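Local coordinates for protein PfEMP1 variant 1 of strain MC (Plasmodium falciparum, PDB 5LGD) that probably binds a receptor on the host cell surface, the chain being a helical domain of the DBL clan from a much longer parasite protein, at residues Q87-K92 against L96-D101; D17-S22 against A114-A119; D2-M5 against A9-W12; T61-I66 against K141-D146. All blocks are in the same frame, centred on the assembly; numbering follows the deposited sequence. Where two conformers were deposited one is given.

Contacts 1, 2 and 4 are buried, whereas contact 3 lies at the surface, where the N-terminal segment 2-5 folds onto the start of helix 7-29. That helix serves both contact 2 and contact 3, and its Trp12 also packs on Ile98 of contact 1. Contact 1, short in sequence, is nested within the longer excursions closed by contacts 2 and 4, and these two alternate along the chain. Chemistry follows position. Leucine methyls dominate contact 2, contact 1 adds a helical backbone bond to sparse apolar packing, and contact 3 surrounds one phenylalanine ring with aliphatic chains. Contact 4 combines a tryptophan ring with a hydrogen-bonded helix start.

Contact 1 of 4, residues Q87-K92 against L96-D101; sequences QTLLMK and LEIIQD
Lys92 and Leu96 make the tight half of this contact. The backbone N of Leu96 donates to Lys92 O over 3.1 Å with an N-H...O angle of 162°, the i to i+4 bond of the first turn of helix 92-103, for which Met91 is the N-cap residue. Beside that bond the leucine curls over the same carbonyl, its CB 3.5 Å from Lys92 O, and its CD2 methyl lies 3.9 Å from Lys92 CG. Lysine, partly exposed as a residue, suits the place because its CG, opposite its own N (chi1 -177°), gives Leu96 a methylene to pack on before the chain bends at chi3 and chi4.

The other half is looser: one methyl of Leu89, CD1, meets Ile98 CD1 at 4.2 Å, the two side chains crossing at about a right angle. Both residues also rest on Trp12 of helix 7-29, and a chain of another protein packs on them, with an aromatic side chain at Leu89 and an apolar one at Ile98. Chemically, then, a backbone bond closes the first turn of helix 92-103, while side chains of the two helices meet only lightly and help face a partner protein.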
loop_
_atom_site.group_PDB
_atom_site.type_symbol
_atom_site.label_atom_id
_atom_site.label_comp_id
_atom_site.label_asym_id
_atom_site.label_seq_id
_atom_site.Cartn_x
_atom_site.Cartn_y
_atom_site.Cartn_z
ATOM N N GLN B 87 2.648 -26.207 1.060
ATOM C CA GLN B 87 1.389 -26.907 1.157
ATOM C C GLN B 87 0.286 -26.171 0.435
ATOM O O GLN B 87 -0.416 -26.807 -0.329
ATOM C CB GLN B 87 1.026 -27.176 2.609
ATOM C CG GLN B 87 -0.188 -28.059 2.805
ATOM C CD GLN B 87 -0.102 -28.720 4.143
ATOM O OE1 GLN B 87 0.088 -29.932 4.238
ATOM N NE2 GLN B 87 -0.149 -27.925 5.202
ATOM N N THR B 88 0.162 -24.838 0.626
ATOM C CA THR B 88 -0.838 -24.009 -0.068
ATOM C C THR B 88 -0.635 -24.135 -1.586
ATOM O O THR B 88 -1.579 -24.367 -2.327
ATOM C CB THR B 88 -0.702 -22.529 0.388
ATOM O OG1 THR B 88 -0.906 -22.455 1.791
ATOM C CG2 THR B 88 -1.688 -21.576 -0.325
ATOM N N LEU B 89 0.613 -23.989 -2.029
ATOM C CA LEU B 89 1.025 -24.001 -3.436
ATOM C C LEU B 89 0.686 -25.298 -4.192
ATOM O O LEU B 89 0.376 -25.286 -5.400
ATOM C CB LEU B 89 2.535 -23.750 -3.408
ATOM C CG LEU B 89 3.246 -23.108 -4.590
ATOM C CD1 LEU B 89 2.569 -21.772 -5.083
ATOM C CD2 LEU B 89 4.715 -22.891 -4.212
ATOM N N LEU B 90 0.709 -26.411 -3.460
ATOM C CA LEU B 90 0.515 -27.742 -4.024
ATOM C C LEU B 90 -0.838 -28.359 -3.741
ATOM O O LEU B 90 -1.080 -29.462 -4.210
ATOM C CB LEU B 90 1.669 -28.664 -3.583
ATOM C CG LEU B 90 3.035 -28.215 -4.093
ATOM C CD1 LEU B 90 4.157 -28.977 -3.434
ATOM C CD2 LEU B 90 3.125 -28.328 -5.624
ATOM N N MET B 91 -1.753 -27.642 -3.052
ATOM C CA MET B 91 -3.129 -28.100 -2.855
ATOM C C MET B 91 -3.685 -28.375 -4.259
ATOM O O MET B 91 -3.329 -27.658 -5.202
ATOM C CB MET B 91 -3.983 -27.025 -2.146
ATOM C CG MET B 91 -3.690 -26.884 -0.651
ATOM S SD MET B 91 -3.802 -28.457 0.253
ATOM C CE MET B 91 -5.636 -28.720 0.285
ATOM N N LYS B 92 -4.429 -29.484 -4.417
ATOM C CA LYS B 92 -4.948 -29.946 -5.709
ATOM C C LYS B 92 -5.476 -28.838 -6.664
ATOM O O LYS B 92 -4.989 -28.764 -7.791
ATOM C CB LYS B 92 -6.014 -31.045 -5.514
ATOM C CG LYS B 92 -6.542 -31.632 -6.831
ATOM C CD LYS B 92 -7.639 -32.679 -6.608
ATOM C CE LYS B 92 -8.988 -32.125 -6.195
ATOM N NZ LYS B 92 -9.637 -31.352 -7.292
ATOM N N LEU B 96 -3.363 -27.637 -10.180
ATOM C CA LEU B 96 -3.935 -27.863 -11.490
ATOM C C LEU B 96 -4.069 -26.524 -12.236
ATOM O O LEU B 96 -3.795 -26.455 -13.444
ATOM C CB LEU B 96 -5.321 -28.572 -11.314
ATOM C CG LEU B 96 -5.419 -30.143 -11.385
ATOM C CD1 LEU B 96 -4.137 -30.859 -11.088
ATOM C CD2 LEU B 96 -6.575 -30.697 -10.568
ATOM N N GLU B 97 -4.436 -25.446 -11.514
ATOM C CA GLU B 97 -4.507 -24.123 -12.138
ATOM C C GLU B 97 -3.124 -23.667 -12.677
ATOM O O GLU B 97 -3.044 -23.136 -13.775
ATOM C CB GLU B 97 -4.900 -23.100 -11.094
ATOM C CG GLU B 97 -6.320 -22.632 -11.114
ATOM C CD GLU B 97 -6.439 -21.573 -10.042
ATOM O OE1 GLU B 97 -7.381 -21.666 -9.224
ATOM O OE2 GLU B 97 -5.534 -20.706 -9.965
ATOM N N ILE B 98 -2.065 -23.791 -11.856
ATOM C CA ILE B 98 -0.713 -23.339 -12.215
ATOM C C ILE B 98 -0.198 -24.147 -13.411
ATOM O O ILE B 98 0.245 -23.561 -14.393
ATOM C CB ILE B 98 0.223 -23.367 -10.984
ATOM C CG1 ILE B 98 -0.185 -22.248 -9.989
ATOM C CG2 ILE B 98 1.722 -23.282 -11.368
ATOM C CD1 ILE B 98 0.448 -22.372 -8.611
ATOM N N ILE B 99 -0.363 -25.472 -13.365
ATOM C CA ILE B 99 0.045 -26.356 -14.476
ATOM C C ILE B 99 -0.639 -25.961 -15.747
ATOM O O ILE B 99 0.064 -25.775 -16.731
ATOM C CB ILE B 99 -0.075 -27.850 -14.158
ATOM C CG1 ILE B 99 0.986 -28.199 -13.074
ATOM C CG2 ILE B 99 0.163 -28.706 -15.423
ATOM C CD1 ILE B 99 0.736 -29.400 -12.396
ATOM N N GLN B 100 -1.972 -25.748 -15.722
ATOM C CA GLN B 100 -2.710 -25.349 -16.918
ATOM C C GLN B 100 -2.291 -23.990 -17.460
ATOM O O GLN B 100 -2.189 -23.848 -18.669
ATOM C CB GLN B 100 -4.236 -25.418 -16.750
ATOM C CG GLN B 100 -4.875 -25.450 -18.124
ATOM C CD GLN B 100 -6.345 -25.693 -18.150
ATOM O OE1 GLN B 100 -6.916 -26.345 -17.270
ATOM N NE2 GLN B 100 -6.978 -25.221 -19.214
ATOM N N ASP B 101 -2.086 -23.000 -16.595
ATOM C CA ASP B 101 -1.650 -21.645 -16.969
ATOM C C ASP B 101 -0.264 -21.678 -17.650
ATOM O O ASP B 101 -0.011 -20.898 -18.560
ATOM C CB ASP B 101 -1.558 -20.762 -15.704
ATOM C CG ASP B 101 -2.886 -20.285 -15.141
ATOM O OD1 ASP B 101 -3.947 -20.631 -15.728
ATOM O OD2 ASP B 101 -2.871 -19.578 -14.104
#

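Contact 2 of 4, residues D17-S22 against A114-A119; sequences DMLIDS and ALLEQA
Leu115 points its forked end straight at Ser22, and the serine hydroxyl faces both prongs. Ser22 OG lies 3.5 Å from Leu115 CD2 and 3.6 Å from Leu115 CD1, at nearly equal distance from the two, and CD2 also approaches Ser22 CB at 3.7 Å. Each side chain extends away from its own backbone N, with chi1 of -171° for the serine and -175° for the leucine; the leucine fork runs up against the serine, whose CB-OG arm lies slanted across its end. Serine suits the spot because it is small enough to let a leucine come this near. Its polar end is not wasted on the methyls: OG is hydrogen-bonded to Glu152 OE1 of helix 144-162.

The second pairing is gentler. Leu19 and Leu116 reach toward each other only at their ends, with Leu19 CD2 and Leu116 CD2 4.4 Å apart. Leu115 bridges the two pairings, its CD2 lying 3.9 Å from Leu19 O, a methyl resting against a main-chain carbonyl one turn before the serine. Contact is left mostly to side chains, with one methyl reaching the other backbone, as expected where the axes of the two short segments approach to 11.2 Å, at 74°.

Around this crossing of helix 7-29 with helix 106-118 the other helices close in. Leu19 also packs on Ile99 of helix 92-103 and on Leu148 of helix 144-162, Leu116 reaches Leu96 of helix 92-103, and Trp55 of helix 45-70 lies against Ser22.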
loop_
_atom_site.group_PDB
_atom_site.type_symbol
_atom_site.label_atom_id
_atom_site.label_comp_id
_atom_site.label_asym_id
_atom_site.label_seq_id
_atom_site.Cartn_x
_atom_site.Cartn_y
_atom_site.Cartn_z
ATOM N N ASP B 17 6.413 -32.706 -15.111
ATOM C CA ASP B 17 7.026 -33.912 -15.681
ATOM C C ASP B 17 6.887 -35.144 -14.760
ATOM O O ASP B 17 6.732 -36.247 -15.273
ATOM C CB ASP B 17 8.513 -33.659 -16.015
ATOM C CG ASP B 17 8.771 -32.570 -17.046
ATOM O OD1 ASP B 17 7.785 -32.001 -17.589
ATOM O OD2 ASP B 17 9.941 -32.263 -17.288
ATOM N N MET B 18 6.905 -34.974 -13.419
ATOM C CA MET B 18 6.738 -36.155 -12.583
ATOM C C MET B 18 5.269 -36.655 -12.659
ATOM O O MET B 18 5.050 -37.868 -12.801
ATOM C CB MET B 18 7.313 -35.979 -11.157
ATOM C CG MET B 18 6.331 -35.559 -10.104
ATOM S SD MET B 18 5.483 -36.999 -9.427
ATOM C CE MET B 18 4.541 -36.218 -8.232
ATOM N N LEU B 19 4.296 -35.728 -12.709
ATOM C CA LEU B 19 2.865 -36.058 -12.811
ATOM C C LEU B 19 2.556 -36.766 -14.106
ATOM O O LEU B 19 1.776 -37.732 -14.118
ATOM C CB LEU B 19 2.006 -34.793 -12.662
ATOM C CG LEU B 19 2.023 -34.154 -11.244
ATOM C CD1 LEU B 19 1.224 -32.864 -11.214
ATOM C CD2 LEU B 19 1.470 -35.094 -10.217
ATOM N N ILE B 20 3.251 -36.334 -15.173
ATOM C CA ILE B 20 3.157 -36.863 -16.521
ATOM C C ILE B 20 3.786 -38.249 -16.569
ATOM O O ILE B 20 3.199 -39.160 -17.135
ATOM C CB ILE B 20 3.700 -35.836 -17.580
ATOM C CG1 ILE B 20 2.736 -34.610 -17.758
ATOM C CG2 ILE B 20 3.951 -36.466 -18.949
ATOM C CD1 ILE B 20 1.295 -34.865 -17.792
ATOM N N ASP B 21 4.937 -38.421 -15.955
ATOM C CA ASP B 21 5.624 -39.709 -15.867
ATOM C C ASP B 21 4.771 -40.712 -15.095
ATOM O O ASP B 21 4.601 -41.845 -15.536
ATOM C CB ASP B 21 7.003 -39.538 -15.241
ATOM C CG ASP B 21 8.054 -38.838 -16.080
ATOM O OD1 ASP B 21 7.874 -38.753 -17.306
ATOM O OD2 ASP B 21 9.085 -38.428 -15.513
ATOM N N SER B 22 4.138 -40.270 -14.006
ATOM C CA SER B 22 3.239 -41.120 -13.217
ATOM C C SER B 22 2.096 -41.671 -14.121
ATOM O O SER B 22 1.828 -42.873 -14.109
ATOM C CB SER B 22 2.716 -40.356 -12.003
ATOM O OG SER B 22 2.020 -41.212 -11.113
ATOM N N ALA B 114 -7.527 -37.099 -12.582
ATOM C CA ALA B 114 -7.923 -38.514 -12.473
ATOM C C ALA B 114 -6.907 -39.326 -11.629
ATOM O O ALA B 114 -7.311 -40.096 -10.741
ATOM C CB ALA B 114 -8.040 -39.130 -13.857
ATOM N N LEU B 115 -5.590 -39.156 -11.936
ATOM C CA LEU B 115 -4.450 -39.772 -11.239
ATOM C C LEU B 115 -4.473 -39.391 -9.751
ATOM O O LEU B 115 -4.312 -40.263 -8.901
ATOM C CB LEU B 115 -3.113 -39.338 -11.886
ATOM C CG LEU B 115 -1.825 -39.987 -11.334
ATOM C CD1 LEU B 115 -1.407 -41.190 -12.200
ATOM C CD2 LEU B 115 -0.704 -39.004 -11.338
ATOM N N LEU B 116 -4.709 -38.106 -9.441
ATOM C CA LEU B 116 -4.758 -37.636 -8.056
ATOM C C LEU B 116 -6.013 -38.140 -7.332
ATOM O O LEU B 116 -5.922 -38.479 -6.149
ATOM C CB LEU B 116 -4.647 -36.101 -7.986
ATOM C CG LEU B 116 -3.378 -35.444 -8.549
ATOM C CD1 LEU B 116 -3.479 -33.946 -8.458
ATOM C CD2 LEU B 116 -2.107 -35.928 -7.809
ATOM N N GLU B 117 -7.175 -38.211 -8.049
ATOM C CA GLU B 117 -8.447 -38.727 -7.512
ATOM C C GLU B 117 -8.265 -40.162 -7.077
ATOM O O GLU B 117 -8.635 -40.496 -5.950
ATOM C CB GLU B 117 -9.625 -38.605 -8.514
ATOM C CG GLU B 117 -10.294 -37.229 -8.511
ATOM C CD GLU B 117 -11.293 -36.871 -9.608
ATOM O OE1 GLU B 117 -11.462 -37.652 -10.577
ATOM O OE2 GLU B 117 -11.901 -35.781 -9.496
ATOM N N GLN B 118 -7.638 -40.996 -7.946
ATOM C CA GLN B 118 -7.365 -42.407 -7.674
ATOM C C GLN B 118 -6.262 -42.625 -6.656
ATOM O O GLN B 118 -6.114 -43.743 -6.177
ATOM C CB GLN B 118 -7.090 -43.197 -8.963
ATOM C CG GLN B 118 -8.359 -43.551 -9.752
ATOM C CD GLN B 118 -9.230 -44.661 -9.176
ATOM O OE1 GLN B 118 -10.218 -45.081 -9.797
ATOM N NE2 GLN B 118 -8.895 -45.180 -8.000
ATOM N N ALA B 119 -5.513 -41.571 -6.298
ATOM C CA ALA B 119 -4.440 -41.644 -5.300
ATOM C C ALA B 119 -4.898 -41.201 -3.904
ATOM O O ALA B 119 -4.092 -41.174 -2.968
ATOM C CB ALA B 119 -3.249 -40.812 -5.750
#

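Contact 3 of 4, residues D2-M5 against A9-W12; sequences DKIM and AFFW
Lys3 lays its aliphatic stem over one face of the Phe10 ring. At the root, CB sits 3.5 Å from Phe10 CG, where the ring joins its own CB. The next atom, Lys3 CG, moves further over the ring, 3.7 Å from its centroid and 18° off the normal, a CH-pi contact that sits toward the rim. Lys3 CD then skirts the border at 3.9 Å from Phe10 CD2. Beyond it the chain, already bent at chi2 (96°), leads the ammonium away from the segment 9-12, and the lysine also touches His69 of helix 45-70. Lysine fits this partly exposed place well, since its methylenes cover an aromatic face while its charged end leads away from the ring.

Other neighbours reach the ring from different directions. The methyl of Met5, CE, comes to the edge near the ring plane, 3.8 Å from Phe10 CD1, whereas Ile4 CD1 approaches obliquely, 3.9 Å from Phe10 CE1. Nearer the backbone, Met5 CG packs 3.7 Å from Ala9 CB and 3.5 Å from Phe10 N; the short alanine lets the flexible methionine lie close to the helix. Ile66 of helix 45-70 also packs on Phe10.

Ser6 OG is hydrogen-bonded to Ala9 N at the start of helix 7-29. This is consistent with a hydrophobic staple: with Ser6 as the probable N-cap, Met5 just before it packs on Phe10, four residues after Ser6.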
loop_
_atom_site.group_PDB
_atom_site.type_symbol
_atom_site.label_atom_id
_atom_site.label_comp_id
_atom_site.label_asym_id
_atom_site.label_seq_id
_atom_site.Cartn_x
_atom_site.Cartn_y
_atom_site.Cartn_z
ATOM N N ASP B 2 21.188 -23.609 -7.855
ATOM C CA ASP B 2 20.726 -23.157 -9.161
ATOM C C ASP B 2 20.323 -24.386 -9.938
ATOM O O ASP B 2 20.877 -25.463 -9.730
ATOM C CB ASP B 2 21.818 -22.386 -9.900
ATOM C CG ASP B 2 22.268 -21.166 -9.146
ATOM O OD1 ASP B 2 21.533 -20.156 -9.167
ATOM O OD2 ASP B 2 23.318 -21.240 -8.474
ATOM N N LYS B 3 19.322 -24.264 -10.784
ATOM C CA LYS B 3 18.944 -25.417 -11.590
ATOM C C LYS B 3 19.186 -25.073 -13.040
ATOM O O LYS B 3 19.759 -24.003 -13.295
ATOM C CB LYS B 3 17.543 -25.918 -11.269
ATOM C CG LYS B 3 17.469 -26.650 -9.929
ATOM C CD LYS B 3 17.008 -25.732 -8.841
ATOM C CE LYS B 3 17.212 -26.350 -7.495
ATOM N NZ LYS B 3 17.813 -25.329 -6.607
ATOM N N ILE B 4 18.848 -25.965 -13.992
ATOM C CA ILE B 4 19.139 -25.704 -15.421
ATOM C C ILE B 4 18.633 -24.277 -15.849
ATOM O O ILE B 4 19.262 -23.600 -16.675
ATOM C CB ILE B 4 18.639 -26.867 -16.358
ATOM C CG1 ILE B 4 18.952 -28.276 -15.760
ATOM C CG2 ILE B 4 19.233 -26.739 -17.767
ATOM C CD1 ILE B 4 17.763 -29.183 -15.542
ATOM N N MET B 5 17.561 -23.820 -15.175
ATOM C CA MET B 5 16.834 -22.571 -15.356
ATOM C C MET B 5 16.625 -21.916 -13.981
ATOM O O MET B 5 17.273 -22.329 -13.015
ATOM C CB MET B 5 15.470 -22.900 -16.003
ATOM C CG MET B 5 14.695 -23.994 -15.284
ATOM S SD MET B 5 13.769 -25.122 -16.381
ATOM C CE MET B 5 14.825 -26.531 -16.319
ATOM N N ALA B 9 10.926 -21.641 -12.446
ATOM C CA ALA B 9 10.754 -22.368 -13.718
ATOM C C ALA B 9 11.015 -23.863 -13.549
ATOM O O ALA B 9 10.224 -24.684 -14.031
ATOM C CB ALA B 9 11.694 -21.806 -14.774
ATOM N N PHE B 10 12.133 -24.215 -12.860
ATOM C CA PHE B 10 12.503 -25.603 -12.636
ATOM C C PHE B 10 11.474 -26.347 -11.806
ATOM O O PHE B 10 11.077 -27.459 -12.172
ATOM C CB PHE B 10 13.905 -25.714 -12.011
ATOM C CG PHE B 10 14.317 -27.144 -11.788
ATOM C CD1 PHE B 10 14.877 -27.888 -12.813
ATOM C CD2 PHE B 10 14.122 -27.757 -10.553
ATOM C CE1 PHE B 10 15.209 -29.228 -12.620
ATOM C CE2 PHE B 10 14.497 -29.084 -10.348
ATOM C CZ PHE B 10 14.999 -29.821 -11.392
ATOM N N PHE B 11 11.069 -25.735 -10.679
ATOM C CA PHE B 11 10.081 -26.262 -9.736
ATOM C C PHE B 11 8.807 -26.795 -10.446
ATOM O O PHE B 11 8.400 -27.937 -10.220
ATOM C CB PHE B 11 9.726 -25.181 -8.675
ATOM C CG PHE B 11 8.739 -25.618 -7.617
ATOM C CD1 PHE B 11 7.368 -25.620 -7.876
ATOM C CD2 PHE B 11 9.179 -26.077 -6.381
ATOM C CE1 PHE B 11 6.459 -26.062 -6.909
ATOM C CE2 PHE B 11 8.266 -26.476 -5.394
ATOM C CZ PHE B 11 6.923 -26.503 -5.676
ATOM N N TRP B 12 8.200 -25.971 -11.302
ATOM C CA TRP B 12 6.962 -26.325 -11.984
ATOM C C TRP B 12 7.151 -27.324 -13.086
ATOM O O TRP B 12 6.334 -28.234 -13.211
ATOM C CB TRP B 12 6.240 -25.064 -12.453
ATOM C CG TRP B 12 5.752 -24.316 -11.257
ATOM C CD1 TRP B 12 6.252 -23.149 -10.754
ATOM C CD2 TRP B 12 4.792 -24.788 -10.306
ATOM N NE1 TRP B 12 5.597 -22.821 -9.593
ATOM C CE2 TRP B 12 4.678 -23.801 -9.306
ATOM C CE3 TRP B 12 3.948 -25.908 -10.253
ATOM C CZ2 TRP B 12 3.784 -23.916 -8.251
ATOM C CZ3 TRP B 12 3.076 -26.024 -9.197
ATOM C CH2 TRP B 12 2.998 -25.035 -8.213
#

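Contact 4 of 4, residues T61-I66 against K141-D146; sequences TEWGKI and KDTTID
Trp63 and Asp146 supply the hydrogen bond between the segments: the indole NE1 donates to Asp146 OD2 over 3.2 Å, nearly straight at 169°. The acceptor lies in the indole plane but is met from above the carboxylate, which is turned 51° from the ring. Trp63 CG points away from its own N (chi1 -176°), swinging across to helix 144-162 an indole with both an N-H and a broad apolar face. Thr143 OG1 lies at the ring's edge, 3.8 Å from Trp63 CZ2.

OD2 is gripped by two further donors, Thr143 N and Thr143 OG1, each 2.9 Å from Asp146 OD2. Thr143 is the N-cap of helix 144-162; its N, bonded to Asp146 OD2, makes the capping box, and its OG1 separately accepts a weak capping bond from Ile145 N. Both are short side chains able to bend back to N-H groups of a helix start. Three donors on this buried oxygen, and a salt bridge from Lys67 NZ to OD1, should stabilise the ionised carboxylate.

Apolar contacts are made over the ring instead. Ile145 sets its CG2 branch above the five-membered ring of Trp63, 3.5 Å from the centroid, a CH-pi contact. CB lies 3.7 Å from Trp63 CZ2, and the other branch, CG1, follows along the six-membered ring.

Trp14 of helix 7-29 meets Trp63 with nearly parallel rings, and Leu90 packs against both Trp63 and Ile145.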
loop_
_atom_site.group_PDB
_atom_site.type_symbol
_atom_site.label_atom_id
_atom_site.label_comp_id
_atom_site.label_asym_id
_atom_site.label_seq_id
_atom_site.Cartn_x
_atom_site.Cartn_y
_atom_site.Cartn_z
ATOM N N THR B 61 13.693 -38.665 -3.754
ATOM C CA THR B 61 15.014 -38.083 -3.468
ATOM C C THR B 61 15.142 -36.726 -4.158
ATOM O O THR B 61 15.605 -35.775 -3.543
ATOM C CB THR B 61 16.166 -39.070 -3.834
ATOM O OG1 THR B 61 15.923 -40.356 -3.254
ATOM C CG2 THR B 61 17.533 -38.577 -3.374
ATOM N N GLU B 62 14.728 -36.629 -5.435
ATOM C CA GLU B 62 14.784 -35.362 -6.174
ATOM C C GLU B 62 13.920 -34.315 -5.488
ATOM O O GLU B 62 14.350 -33.168 -5.332
ATOM C CB GLU B 62 14.351 -35.551 -7.631
ATOM C CG GLU B 62 15.484 -36.046 -8.512
ATOM C CD GLU B 62 15.087 -36.536 -9.894
ATOM O OE1 GLU B 62 14.122 -35.997 -10.486
ATOM O OE2 GLU B 62 15.760 -37.467 -10.388
ATOM N N TRP B 63 12.718 -34.751 -5.023
ATOM C CA TRP B 63 11.729 -33.917 -4.339
ATOM C C TRP B 63 12.243 -33.365 -3.033
ATOM O O TRP B 63 11.970 -32.204 -2.742
ATOM C CB TRP B 63 10.389 -34.648 -4.154
ATOM C CG TRP B 63 9.300 -33.810 -3.547
ATOM C CD1 TRP B 63 8.533 -34.132 -2.466
ATOM C CD2 TRP B 63 8.809 -32.550 -4.028
ATOM N NE1 TRP B 63 7.597 -33.149 -2.241
ATOM C CE2 TRP B 63 7.741 -32.167 -3.185
ATOM C CE3 TRP B 63 9.189 -31.684 -5.068
ATOM C CZ2 TRP B 63 7.085 -30.940 -3.325
ATOM C CZ3 TRP B 63 8.508 -30.486 -5.228
ATOM C CH2 TRP B 63 7.476 -30.123 -4.360
ATOM N N GLY B 64 12.991 -34.185 -2.281
ATOM C CA GLY B 64 13.617 -33.802 -1.018
ATOM C C GLY B 64 14.555 -32.623 -1.210
ATOM O O GLY B 64 14.523 -31.655 -0.431
ATOM N N LYS B 65 15.386 -32.693 -2.275
ATOM C CA LYS B 65 16.350 -31.648 -2.653
ATOM C C LYS B 65 15.633 -30.337 -3.071
ATOM O O LYS B 65 16.074 -29.247 -2.697
ATOM C CB LYS B 65 17.293 -32.157 -3.769
ATOM C CG LYS B 65 18.444 -33.074 -3.279
ATOM C CD LYS B 65 18.846 -34.051 -4.385
ATOM C CE LYS B 65 19.699 -35.214 -3.892
ATOM N NZ LYS B 65 21.165 -34.956 -4.024
ATOM N N ILE B 66 14.521 -30.453 -3.827
ATOM C CA ILE B 66 13.713 -29.314 -4.278
ATOM C C ILE B 66 13.056 -28.641 -3.071
ATOM O O ILE B 66 13.115 -27.414 -2.975
ATOM C CB ILE B 66 12.727 -29.748 -5.385
ATOM C CG1 ILE B 66 13.528 -30.155 -6.630
ATOM C CG2 ILE B 66 11.736 -28.644 -5.719
ATOM C CD1 ILE B 66 12.792 -30.891 -7.717
ATOM N N LYS B 141 6.665 -35.729 3.206
ATOM C CA LYS B 141 5.556 -36.475 3.788
ATOM C C LYS B 141 4.375 -35.564 4.136
ATOM O O LYS B 141 3.389 -36.054 4.688
ATOM C CB LYS B 141 6.026 -37.333 4.996
ATOM C CG LYS B 141 6.997 -36.658 5.980
ATOM C CD LYS B 141 8.428 -37.188 5.838
ATOM C CE LYS B 141 9.394 -36.178 5.258
ATOM N NZ LYS B 141 9.614 -36.380 3.798
ATOM N N ASP B 142 4.466 -34.250 3.763
ATOM C CA ASP B 142 3.451 -33.239 4.069
ATOM C C ASP B 142 2.632 -32.735 2.858
ATOM O O ASP B 142 1.434 -32.496 3.012
ATOM C CB ASP B 142 4.077 -32.050 4.840
ATOM C CG ASP B 142 5.031 -31.154 4.059
ATOM O OD1 ASP B 142 6.108 -31.642 3.648
ATOM O OD2 ASP B 142 4.729 -29.951 3.913
ATOM N N THR B 143 3.246 -32.526 1.671
ATOM C CA THR B 143 2.444 -31.996 0.534
ATOM C C THR B 143 1.783 -33.055 -0.355
ATOM O O THR B 143 1.974 -34.260 -0.148
ATOM C CB THR B 143 3.231 -31.013 -0.363
ATOM O OG1 THR B 143 4.015 -31.734 -1.323
ATOM C CG2 THR B 143 4.075 -30.011 0.422
ATOM N N THR B 144 1.010 -32.574 -1.360
ATOM C CA THR B 144 0.317 -33.340 -2.416
ATOM C C THR B 144 1.302 -34.278 -3.134
ATOM O O THR B 144 0.995 -35.460 -3.317
ATOM C CB THR B 144 -0.334 -32.348 -3.397
ATOM O OG1 THR B 144 -1.476 -31.748 -2.775
ATOM C CG2 THR B 144 -0.745 -32.985 -4.733
ATOM N N ILE B 145 2.483 -33.728 -3.533
ATOM C CA ILE B 145 3.566 -34.458 -4.196
ATOM C C ILE B 145 4.012 -35.596 -3.301
ATOM O O ILE B 145 4.108 -36.727 -3.769
ATOM C CB ILE B 145 4.726 -33.516 -4.640
ATOM C CG1 ILE B 145 4.227 -32.382 -5.593
ATOM C CG2 ILE B 145 5.921 -34.267 -5.230
ATOM C CD1 ILE B 145 3.518 -32.825 -6.973
ATOM N N ASP B 146 4.226 -35.310 -2.005
ATOM C CA ASP B 146 4.613 -36.288 -0.992
ATOM C C ASP B 146 3.525 -37.393 -0.838
ATOM O O ASP B 146 3.851 -38.581 -0.876
ATOM C CB ASP B 146 4.874 -35.572 0.328
ATOM C CG ASP B 146 6.018 -34.571 0.257
ATOM O OD1 ASP B 146 7.191 -35.009 0.234
ATOM O OD2 ASP B 146 5.743 -33.351 0.335
#